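Local coordinates for FdhC (Acinetobacter nosocomialis, PDB 5KTC), which probably transfers a 3-hydroxybutanoyl group from coenzyme A to the amino group of a dTDP-linked 3-amino-3,6-dideoxy-D-galactose, as a GNAT-superfamily sugar N-acyltransferase, at residues Y64-F69 with V80-F85; F92-W97 with L114-G119. All blocks are in the same frame, centred on the assembly; numbering follows the deposited sequence. Where two conformers were deposited one is given.

Interaction 1: Y64-F69 with V80-F85; sequences YYFIIF and VRLYDF. With FUH ([[(2~{R},3~{S},5~{R})-5-[5-methyl-2,4-bis(oxidanylidene)pyrimidin-1-yl]-3-oxidanyl-oxolan-2-yl]methoxy-oxidanyl-phosphoryl] [(2~{R},3~{R},4~{S},5~{R},6~{R})-6-methyl-3,5-bis(oxidanyl)-4-[[(3~{R})-3-oxidanylbutanoyl]amino]oxan-2-yl] hydrogen phosphate), chain C.
Arg81 lays its aliphatic stem across one face of the Tyr65 ring: CD sits 4.0 Å from the ring centroid, a CH-pi contact displaced toward the rim. As a bridge pair the two residues share a face of the sheet, and CG anti to the backbone N (chi1 -170° for Tyr65, -167° for Arg81) then carries the ring and the arginine chain toward the nucleotide product FUH. The ring and guanidinium planes stand 66° apart. Tyr65 OH donates to the thymine carbonyl oxygen FUH O15 at 2.6 Å, while Arg81 NH2 reaches the phosphate oxygen FUH O10 at 2.9 Å, in the plane of the guanidinium. That group is fixed further by a salt bridge to Glu63 and a hydrogen bond from NE to Ser96, and the thymine methyl C18 lies over one of its faces. Arg81 NH2 lies over the centre of the Tyr83 ring, whose OH is hydrogen-bonded to the sugar hydroxyl FUH O5.

The opposite face, with Tyr64, Phe66, Val80 and Leu82, is largely apolar. Phe66 CE1 meets Leu82 CD1 at 4.1 Å, Ile68 CD1 packs on Val80 CB, and Tyr64 CD2 lies in the plane of the Phe85 ring at its edge. Phe4, a magnesium ligand, packs edge-to-face with both Tyr64 and Phe66. Tyr64 with Leu82 and Phe66 with Val80 form hydrogen-bonded antiparallel pairs; Tyr65 with Arg81 is the intervening non-hydrogen-bonded pair. The arrangement is that of an antiparallel beta hairpin in the GNAT sheet, one face of which is turned to the dTDP-sugar site.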
loop_
_atom_site.group_PDB
_atom_site.type_symbol
_atom_site.label_atom_id
_atom_site.label_comp_id
_atom_site.label_asym_id
_atom_site.label_seq_id
_atom_site.Cartn_x
_atom_site.Cartn_y
_atom_site.Cartn_z
ATOM N N TYR A 64 -3.215 -1.836 -9.873
ATOM C CA TYR A 64 -2.698 -3.021 -9.245
ATOM C C TYR A 64 -3.085 -3.039 -7.800
ATOM O O TYR A 64 -2.760 -2.101 -7.061
ATOM C CB TYR A 64 -1.174 -3.060 -9.380
ATOM C CG TYR A 64 -0.743 -3.060 -10.812
ATOM C CD1 TYR A 64 -0.882 -4.212 -11.605
ATOM C CD2 TYR A 64 -0.281 -1.915 -11.429
ATOM C CE1 TYR A 64 -0.539 -4.187 -12.955
ATOM C CE2 TYR A 64 0.088 -1.910 -12.790
ATOM C CZ TYR A 64 -0.061 -3.052 -13.545
ATOM O OH TYR A 64 0.277 -3.078 -14.893
ATOM N N TYR A 65 -3.780 -4.081 -7.401
ATOM C CA TYR A 65 -4.412 -4.208 -6.084
ATOM C C TYR A 65 -3.915 -5.492 -5.469
ATOM O O TYR A 65 -3.925 -6.514 -6.153
ATOM C CB TYR A 65 -5.904 -4.310 -6.288
ATOM C CG TYR A 65 -6.823 -4.231 -5.135
ATOM C CD1 TYR A 65 -6.433 -3.808 -3.884
ATOM C CD2 TYR A 65 -8.162 -4.548 -5.318
ATOM C CE1 TYR A 65 -7.357 -3.702 -2.844
ATOM C CE2 TYR A 65 -9.095 -4.445 -4.290
ATOM C CZ TYR A 65 -8.690 -4.021 -3.049
ATOM O OH TYR A 65 -9.621 -3.922 -1.970
ATOM N N PHE A 66 -3.425 -5.427 -4.234
ATOM C CA PHE A 66 -2.746 -6.527 -3.559
ATOM C C PHE A 66 -3.360 -6.897 -2.217
ATOM O O PHE A 66 -3.833 -6.039 -1.480
ATOM C CB PHE A 66 -1.263 -6.190 -3.297
ATOM C CG PHE A 66 -0.480 -5.850 -4.545
ATOM C CD1 PHE A 66 -0.491 -4.585 -5.043
ATOM C CD2 PHE A 66 0.298 -6.794 -5.162
ATOM C CE1 PHE A 66 0.189 -4.232 -6.182
ATOM C CE2 PHE A 66 0.993 -6.497 -6.313
ATOM C CZ PHE A 66 0.961 -5.198 -6.835
ATOM N N ILE A 67 -3.349 -8.194 -1.934
ATOM C CA ILE A 67 -3.514 -8.689 -0.578
ATOM C C ILE A 67 -2.107 -8.692 0.064
ATOM O O ILE A 67 -1.150 -9.063 -0.610
ATOM C CB ILE A 67 -4.071 -10.117 -0.525
ATOM C CG1 ILE A 67 -5.362 -10.223 -1.324
ATOM C CG2 ILE A 67 -4.240 -10.555 0.908
ATOM C CD1 ILE A 67 -6.502 -9.331 -0.843
ATOM N N ILE A 68 -2.064 -8.236 1.310
ATOM C CA ILE A 68 -0.886 -8.248 2.131
ATOM C C ILE A 68 -0.978 -9.508 2.991
ATOM O O ILE A 68 -2.017 -9.727 3.643
ATOM C CB ILE A 68 -0.775 -7.017 3.030
ATOM C CG1 ILE A 68 -0.847 -5.690 2.236
ATOM C CG2 ILE A 68 0.532 -7.114 3.824
ATOM C CD1 ILE A 68 -0.940 -4.452 3.124
ATOM N N PHE A 69 0.099 -10.291 3.035
ATOM C CA PHE A 69 0.156 -11.565 3.774
ATOM C C PHE A 69 1.260 -11.506 4.804
ATOM O O PHE A 69 2.246 -10.855 4.557
ATOM C CB PHE A 69 0.468 -12.746 2.843
ATOM C CG PHE A 69 -0.719 -13.265 2.109
ATOM C CD1 PHE A 69 -1.088 -12.715 0.845
ATOM C CD2 PHE A 69 -1.482 -14.307 2.670
ATOM C CE1 PHE A 69 -2.211 -13.212 0.176
ATOM C CE2 PHE A 69 -2.598 -14.775 2.001
ATOM C CZ PHE A 69 -2.958 -14.228 0.757
ATOM N N VAL A 80 -3.636 -3.355 -0.170
ATOM C CA VAL A 80 -3.076 -2.069 -0.608
ATOM C C VAL A 80 -3.206 -1.962 -2.091
ATOM O O VAL A 80 -3.245 -2.999 -2.782
ATOM C CB VAL A 80 -1.603 -1.864 -0.119
ATOM C CG1 VAL A 80 -0.646 -2.800 -0.868
ATOM C CG2 VAL A 80 -1.180 -0.399 -0.241
ATOM N N ARG A 81 -3.287 -0.749 -2.580
ATOM C CA ARG A 81 -3.579 -0.527 -4.048
ATOM C C ARG A 81 -2.820 0.624 -4.642
ATOM O O ARG A 81 -2.683 1.665 -4.010
ATOM C CB ARG A 81 -5.070 -0.262 -4.199
ATOM C CG ARG A 81 -5.660 -0.306 -5.597
ATOM C CD ARG A 81 -7.200 -0.458 -5.569
ATOM N NE ARG A 81 -7.815 0.681 -4.920
ATOM C CZ ARG A 81 -8.571 1.680 -5.423
ATOM N NH1 ARG A 81 -8.998 1.759 -6.680
ATOM N NH2 ARG A 81 -8.941 2.624 -4.577
ATOM N N LEU A 82 -2.372 0.436 -5.896
ATOM C CA LEU A 82 -1.854 1.450 -6.769
ATOM C C LEU A 82 -2.832 1.705 -7.887
ATOM O O LEU A 82 -3.324 0.778 -8.501
ATOM C CB LEU A 82 -0.547 1.054 -7.430
ATOM C CG LEU A 82 0.635 0.978 -6.474
ATOM C CD1 LEU A 82 0.496 -0.191 -5.506
ATOM C CD2 LEU A 82 1.863 0.853 -7.310
ATOM N N TYR A 83 -3.159 2.968 -8.107
ATOM C CA TYR A 83 -4.295 3.315 -8.982
ATOM C C TYR A 83 -4.146 4.780 -9.482
ATOM O O TYR A 83 -3.301 5.572 -9.005
ATOM C CB TYR A 83 -5.634 3.035 -8.198
ATOM C CG TYR A 83 -5.921 3.959 -7.011
ATOM C CD1 TYR A 83 -5.259 3.822 -5.814
ATOM C CD2 TYR A 83 -6.923 4.992 -7.088
ATOM C CE1 TYR A 83 -5.539 4.658 -4.741
ATOM C CE2 TYR A 83 -7.231 5.807 -6.008
ATOM C CZ TYR A 83 -6.524 5.674 -4.831
ATOM O OH TYR A 83 -6.810 6.433 -3.713
ATOM N N ASP A 84 -4.962 5.125 -10.485
ATOM C CA ASP A 84 -5.139 6.486 -10.952
ATOM C C ASP A 84 -3.839 7.105 -11.426
ATOM O O ASP A 84 -3.285 8.011 -10.788
ATOM C CB ASP A 84 -5.771 7.331 -9.839
ATOM C CG ASP A 84 -6.303 8.693 -10.325
ATOM O OD1 ASP A 84 -6.421 8.889 -11.552
ATOM O OD2 ASP A 84 -6.658 9.512 -9.436
ATOM N N PHE A 85 -3.345 6.530 -12.519
ATOM C CA PHE A 85 -2.048 6.845 -13.120
ATOM C C PHE A 85 -2.110 8.047 -14.076
ATOM O O PHE A 85 -3.030 8.120 -14.876
ATOM C CB PHE A 85 -1.598 5.628 -13.920
ATOM C CG PHE A 85 -1.450 4.334 -13.100
ATOM C CD1 PHE A 85 -1.395 4.331 -11.720
ATOM C CD2 PHE A 85 -1.318 3.151 -13.739
ATOM C CE1 PHE A 85 -1.209 3.140 -11.006
ATOM C CE2 PHE A 85 -1.134 1.948 -13.065
ATOM C CZ PHE A 85 -1.101 1.940 -11.685
HETATM O O1 FUH C . -5.241 4.627 1.863
HETATM C C1 FUH C . -5.080 5.806 1.566
HETATM C C2 FUH C . -3.731 6.433 1.433
HETATM C C3 FUH C . -2.676 5.703 2.222
HETATM O O2 FUH C . -2.555 6.236 3.565
HETATM C C4 FUH C . -1.320 5.873 1.584
HETATM N N1 FUH C . -6.151 6.651 1.288
HETATM C C5 FUH C . -7.487 6.091 1.053
HETATM C C6 FUH C . -8.567 6.882 1.813
HETATM O O3 FUH C . -8.466 8.185 1.423
HETATM C C7 FUH C . -9.980 6.481 1.455
HETATM C C8 FUH C . -11.074 7.444 1.976
HETATM O O4 FUH C . -10.140 6.421 0.027
HETATM C C9 FUH C . -7.789 6.119 -0.435
HETATM O O5 FUH C . -6.938 5.229 -1.173
HETATM C C10 FUH C . -9.162 5.636 -0.677
HETATM O O6 FUH C . -9.217 4.286 -0.240
HETATM P P1 FUH C . -10.418 3.342 -0.598
HETATM O O7 FUH C . -11.582 3.532 0.302
HETATM O O8 FUH C . -9.826 1.940 -0.449
HETATM O O9 FUH C . -10.739 3.383 -2.155
HETATM P P2 FUH C . -11.628 4.378 -3.039
HETATM O O10 FUH C . -10.780 4.816 -4.182
HETATM O O11 FUH C . -12.069 5.508 -2.117
HETATM O O12 FUH C . -12.763 3.379 -3.461
HETATM C C11 FUH C . -13.527 3.626 -4.646
HETATM C C12 FUH C . -14.889 3.009 -4.461
HETATM C C13 FUH C . -15.534 3.319 -3.094
HETATM O O13 FUH C . -16.964 3.450 -3.192
HETATM C C14 FUH C . -15.288 2.074 -2.254
HETATM C C15 FUH C . -15.298 1.000 -3.314
HETATM O O14 FUH C . -14.791 1.583 -4.542
HETATM N N2 FUH C . -14.394 -0.151 -3.100
HETATM C C16 FUH C . -13.040 0.009 -3.099
HETATM C C17 FUH C . -12.205 -1.101 -2.961
HETATM C C18 FUH C . -10.696 -0.976 -2.970
HETATM C C19 FUH C . -12.832 -2.373 -2.789
HETATM O O15 FUH C . -12.092 -3.438 -2.709
HETATM N N3 FUH C . -14.166 -2.501 -2.795
HETATM C C20 FUH C . -14.915 -1.411 -2.991
HETATM O O16 FUH C . -16.230 -1.540 -2.968
#

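Interaction 2: F92-W97 with L114-G119; sequences FCWGSW and LVYEAG. With FUH ([[(2~{R},3~{S},5~{R})-5-[5-methyl-2,4-bis(oxidanylidene)pyrimidin-1-yl]-3-oxidanyl-oxolan-2-yl]methoxy-oxidanyl-phosphoryl] [(2~{R},3~{R},4~{S},5~{R},6~{R})-6-methyl-3,5-bis(oxidanyl)-4-[[(3~{R})-3-oxidanylbutanoyl]amino]oxan-2-yl] hydrogen phosphate), chain C.
Trp94 is sandwiched between the helix and the product: Val115 CG1 lies over one face of the indole, 3.8 Å from the centroid of its five-membered ring, and the methyl C4 of the hydroxybutanoyl group of FUH rests centrally on the opposite face, 3.5 Å from Trp94 CE2. At the indole edge, NE1 donates to Tyr116 OH at 3.0 Å. The bond is bent, with an angle of 142° at the hydrogen, and the hydroxyl stands somewhat out of the indole plane. The Tyr116 ring is turned 82° against the five-membered ring, its CE1 and CZ close to NE1. Phe92 offers one face to Gly119 CA, 3.8 Å from Phe92 CE1, while Val115 CG1 and Tyr116 CD1 lie at its edge. Here glycine lets the helix backbone itself close on the ring. Phe92 and Trp94 both hold CG between the backbone N and the carbonyl carbon (chi1 76° for Trp94), and their rings extend to the helix.

The strand and helix belong to the beta-alpha-beta unit of the GNAT fold, strand 91-99, helix 107-122 and strand 127-133, in which the helix packs on the sheet and runs roughly antiparallel to the strand it follows.

Gly95 and Ser96 meet the sugar and phosphate of the product, whose acyl chain passes the strand to reach Trp94. Ser96 N donates to FUH O5 at 3.0 Å and Ser96 OG to the phosphate oxygen O8 at 2.5 Å, while Trp97 N gives a weak bond to the amide oxygen O1. Gly95 CA comes within 3.1 Å of FUH O1, and a side chain here would run into the hydroxyl O5. The Trp97 carbonyl oxygen is hydrogen-bonded to coenzyme A, and the Trp97 indole has Trp94 CH2 over the centre of one face.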
loop_
_atom_site.group_PDB
_atom_site.type_symbol
_atom_site.label_atom_id
_atom_site.label_comp_id
_atom_site.label_asym_id
_atom_site.label_seq_id
_atom_site.Cartn_x
_atom_site.Cartn_y
_atom_site.Cartn_z
ATOM N N PHE A 92 1.572 7.976 -9.840
ATOM C CA PHE A 92 0.589 6.972 -9.434
ATOM C C PHE A 92 0.031 7.382 -8.095
ATOM O O PHE A 92 0.708 8.010 -7.352
ATOM C CB PHE A 92 1.162 5.530 -9.360
ATOM C CG PHE A 92 2.137 5.295 -8.241
ATOM C CD1 PHE A 92 3.479 5.663 -8.356
ATOM C CD2 PHE A 92 1.732 4.679 -7.068
ATOM C CE1 PHE A 92 4.374 5.454 -7.321
ATOM C CE2 PHE A 92 2.638 4.478 -6.034
ATOM C CZ PHE A 92 3.960 4.836 -6.175
ATOM N N CYS A 93 -1.230 7.052 -7.847
ATOM C CA CYS A 93 -1.787 7.117 -6.500
ATOM C C CYS A 93 -1.655 5.751 -5.774
ATOM O O CYS A 93 -1.623 4.691 -6.407
ATOM C CB CYS A 93 -3.268 7.528 -6.519
ATOM S SG CYS A 93 -3.514 9.174 -7.317
ATOM N N TRP A 94 -1.646 5.792 -4.451
ATOM C CA TRP A 94 -1.794 4.576 -3.685
ATOM C C TRP A 94 -2.648 4.823 -2.449
ATOM O O TRP A 94 -2.888 5.970 -2.018
ATOM C CB TRP A 94 -0.457 3.927 -3.320
ATOM C CG TRP A 94 0.368 4.502 -2.221
ATOM C CD1 TRP A 94 1.189 5.583 -2.278
ATOM C CD2 TRP A 94 0.522 3.945 -0.900
ATOM N NE1 TRP A 94 1.832 5.744 -1.057
ATOM C CE2 TRP A 94 1.476 4.719 -0.223
ATOM C CE3 TRP A 94 -0.040 2.841 -0.245
ATOM C CZ2 TRP A 94 1.877 4.437 1.103
ATOM C CZ3 TRP A 94 0.383 2.543 1.072
ATOM C CH2 TRP A 94 1.316 3.345 1.727
ATOM N N GLY A 95 -3.133 3.727 -1.934
ATOM C CA GLY A 95 -4.089 3.763 -0.849
ATOM C C GLY A 95 -4.802 2.447 -0.711
ATOM O O GLY A 95 -4.185 1.367 -0.865
ATOM N N SER A 96 -6.100 2.499 -0.405
ATOM C CA SER A 96 -6.814 1.312 0.068
ATOM C C SER A 96 -6.002 0.488 1.083
ATOM O O SER A 96 -5.962 -0.764 1.027
ATOM C CB SER A 96 -7.341 0.433 -1.070
ATOM O OG SER A 96 -8.058 1.141 -2.061
ATOM N N TRP A 97 -5.355 1.196 1.991
ATOM C CA TRP A 97 -4.229 0.631 2.739
ATOM C C TRP A 97 -4.791 0.269 4.094
ATOM O O TRP A 97 -5.138 1.166 4.908
ATOM C CB TRP A 97 -3.159 1.643 2.907
ATOM C CG TRP A 97 -1.886 1.146 3.529
ATOM C CD1 TRP A 97 -1.318 -0.084 3.404
ATOM C CD2 TRP A 97 -1.001 1.931 4.334
ATOM N NE1 TRP A 97 -0.114 -0.104 4.095
ATOM C CE2 TRP A 97 0.108 1.121 4.652
ATOM C CE3 TRP A 97 -1.047 3.246 4.819
ATOM C CZ2 TRP A 97 1.139 1.555 5.457
ATOM C CZ3 TRP A 97 0.004 3.705 5.630
ATOM C CH2 TRP A 97 1.103 2.850 5.911
ATOM N N LEU A 114 7.100 -1.593 -0.132
ATOM C CA LEU A 114 6.931 -2.446 -1.248
ATOM C C LEU A 114 6.068 -1.730 -2.246
ATOM O O LEU A 114 6.260 -1.891 -3.454
ATOM C CB LEU A 114 6.319 -3.764 -0.825
ATOM C CG LEU A 114 7.240 -4.737 -0.052
ATOM C CD1 LEU A 114 6.426 -5.939 0.431
ATOM C CD2 LEU A 114 8.448 -5.159 -0.879
ATOM N N VAL A 115 5.113 -0.953 -1.771
ATOM C CA VAL A 115 4.345 -0.078 -2.733
ATOM C C VAL A 115 5.260 0.783 -3.562
ATOM O O VAL A 115 5.085 0.884 -4.790
ATOM C CB VAL A 115 3.289 0.794 -2.053
ATOM C CG1 VAL A 115 2.829 1.959 -2.963
ATOM C CG2 VAL A 115 2.158 -0.077 -1.521
ATOM N N TYR A 116 6.186 1.469 -2.885
ATOM C CA TYR A 116 7.095 2.335 -3.602
ATOM C C TYR A 116 8.058 1.555 -4.514
ATOM O O TYR A 116 8.403 2.060 -5.573
ATOM C CB TYR A 116 7.859 3.243 -2.603
ATOM C CG TYR A 116 6.946 4.185 -1.864
ATOM C CD1 TYR A 116 5.997 4.973 -2.559
ATOM C CD2 TYR A 116 7.026 4.376 -0.498
ATOM C CE1 TYR A 116 5.201 5.883 -1.921
ATOM C CE2 TYR A 116 6.180 5.246 0.154
ATOM C CZ TYR A 116 5.284 6.014 -0.563
ATOM O OH TYR A 116 4.418 6.891 0.036
ATOM N N GLU A 117 8.493 0.369 -4.114
ATOM C CA GLU A 117 9.292 -0.547 -4.979
ATOM C C GLU A 117 8.461 -0.804 -6.277
ATOM O O GLU A 117 8.942 -0.679 -7.408
ATOM C CB GLU A 117 9.639 -1.859 -4.180
ATOM C CG GLU A 117 10.945 -2.620 -4.488
ATOM C CD GLU A 117 11.159 -3.934 -3.677
ATOM O OE1 GLU A 117 11.051 -4.993 -4.334
ATOM O OE2 GLU A 117 11.445 -3.960 -2.426
ATOM N N ALA A 118 7.191 -1.148 -6.089
ATOM C CA ALA A 118 6.340 -1.484 -7.239
ATOM C C ALA A 118 6.174 -0.309 -8.164
ATOM O O ALA A 118 6.329 -0.412 -9.417
ATOM C CB ALA A 118 5.011 -1.991 -6.770
ATOM N N GLY A 119 5.863 0.840 -7.578
ATOM C CA GLY A 119 5.546 2.007 -8.362
ATOM C C GLY A 119 6.740 2.612 -9.025
ATOM O O GLY A 119 6.699 2.885 -10.182
HETATM O O1 FUH C . -5.241 4.627 1.863
HETATM C C1 FUH C . -5.080 5.806 1.566
HETATM C C2 FUH C . -3.731 6.433 1.433
HETATM C C3 FUH C . -2.676 5.703 2.222
HETATM O O2 FUH C . -2.555 6.236 3.565
HETATM C C4 FUH C . -1.320 5.873 1.584
HETATM N N1 FUH C . -6.151 6.651 1.288
HETATM C C5 FUH C . -7.487 6.091 1.053
HETATM C C6 FUH C . -8.567 6.882 1.813
HETATM O O3 FUH C . -8.466 8.185 1.423
HETATM C C7 FUH C . -9.980 6.481 1.455
HETATM C C8 FUH C . -11.074 7.444 1.976
HETATM O O4 FUH C . -10.140 6.421 0.027
HETATM C C9 FUH C . -7.789 6.119 -0.435
HETATM O O5 FUH C . -6.938 5.229 -1.173
HETATM C C10 FUH C . -9.162 5.636 -0.677
HETATM O O6 FUH C . -9.217 4.286 -0.240
HETATM P P1 FUH C . -10.418 3.342 -0.598
HETATM O O7 FUH C . -11.582 3.532 0.302
HETATM O O8 FUH C . -9.826 1.940 -0.449
HETATM O O9 FUH C . -10.739 3.383 -2.155
HETATM P P2 FUH C . -11.628 4.378 -3.039
HETATM O O10 FUH C . -10.780 4.816 -4.182
HETATM O O11 FUH C . -12.069 5.508 -2.117
HETATM O O12 FUH C . -12.763 3.379 -3.461
HETATM C C11 FUH C . -13.527 3.626 -4.646
HETATM C C12 FUH C . -14.889 3.009 -4.461
HETATM C C13 FUH C . -15.534 3.319 -3.094
HETATM O O13 FUH C . -16.964 3.450 -3.192
HETATM C C14 FUH C . -15.288 2.074 -2.254
HETATM C C15 FUH C . -15.298 1.000 -3.314
HETATM O O14 FUH C . -14.791 1.583 -4.542
HETATM N N2 FUH C . -14.394 -0.151 -3.100
HETATM C C16 FUH C . -13.040 0.009 -3.099
HETATM C C17 FUH C . -12.205 -1.101 -2.961
HETATM C C18 FUH C . -10.696 -0.976 -2.970
HETATM C C19 FUH C . -12.832 -2.373 -2.789
HETATM O O15 FUH C . -12.092 -3.438 -2.709
HETATM N N3 FUH C . -14.166 -2.501 -2.795
HETATM C C20 FUH C . -14.915 -1.411 -2.991
HETATM O O16 FUH C . -16.230 -1.540 -2.968
#

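In the fold
Interactions 1 and 2 follow one another along the chain and lie with their centres about 6 Å apart in the GNAT domain. Strands 63-70, 75-86 and 91-99 are successive neighbours in the mixed sheet, and helix 107-122 packs on it. The strands 75-86 and 91-99 join the two contacts directly: Tyr83 O lies 2.8 Å from Cys93 N and Arg81 N 2.9 Å from Gly95 O, both probable hydrogen bonds, and Val80 packs against Trp94. Both contacts touch FUH, interaction 1 at its thymine, diphosphate and sugar, interaction 2 at its sugar, phosphate and acyl group, where Trp97 also meets coenzyme A; together they span the product from nucleotide to transferred acyl chain.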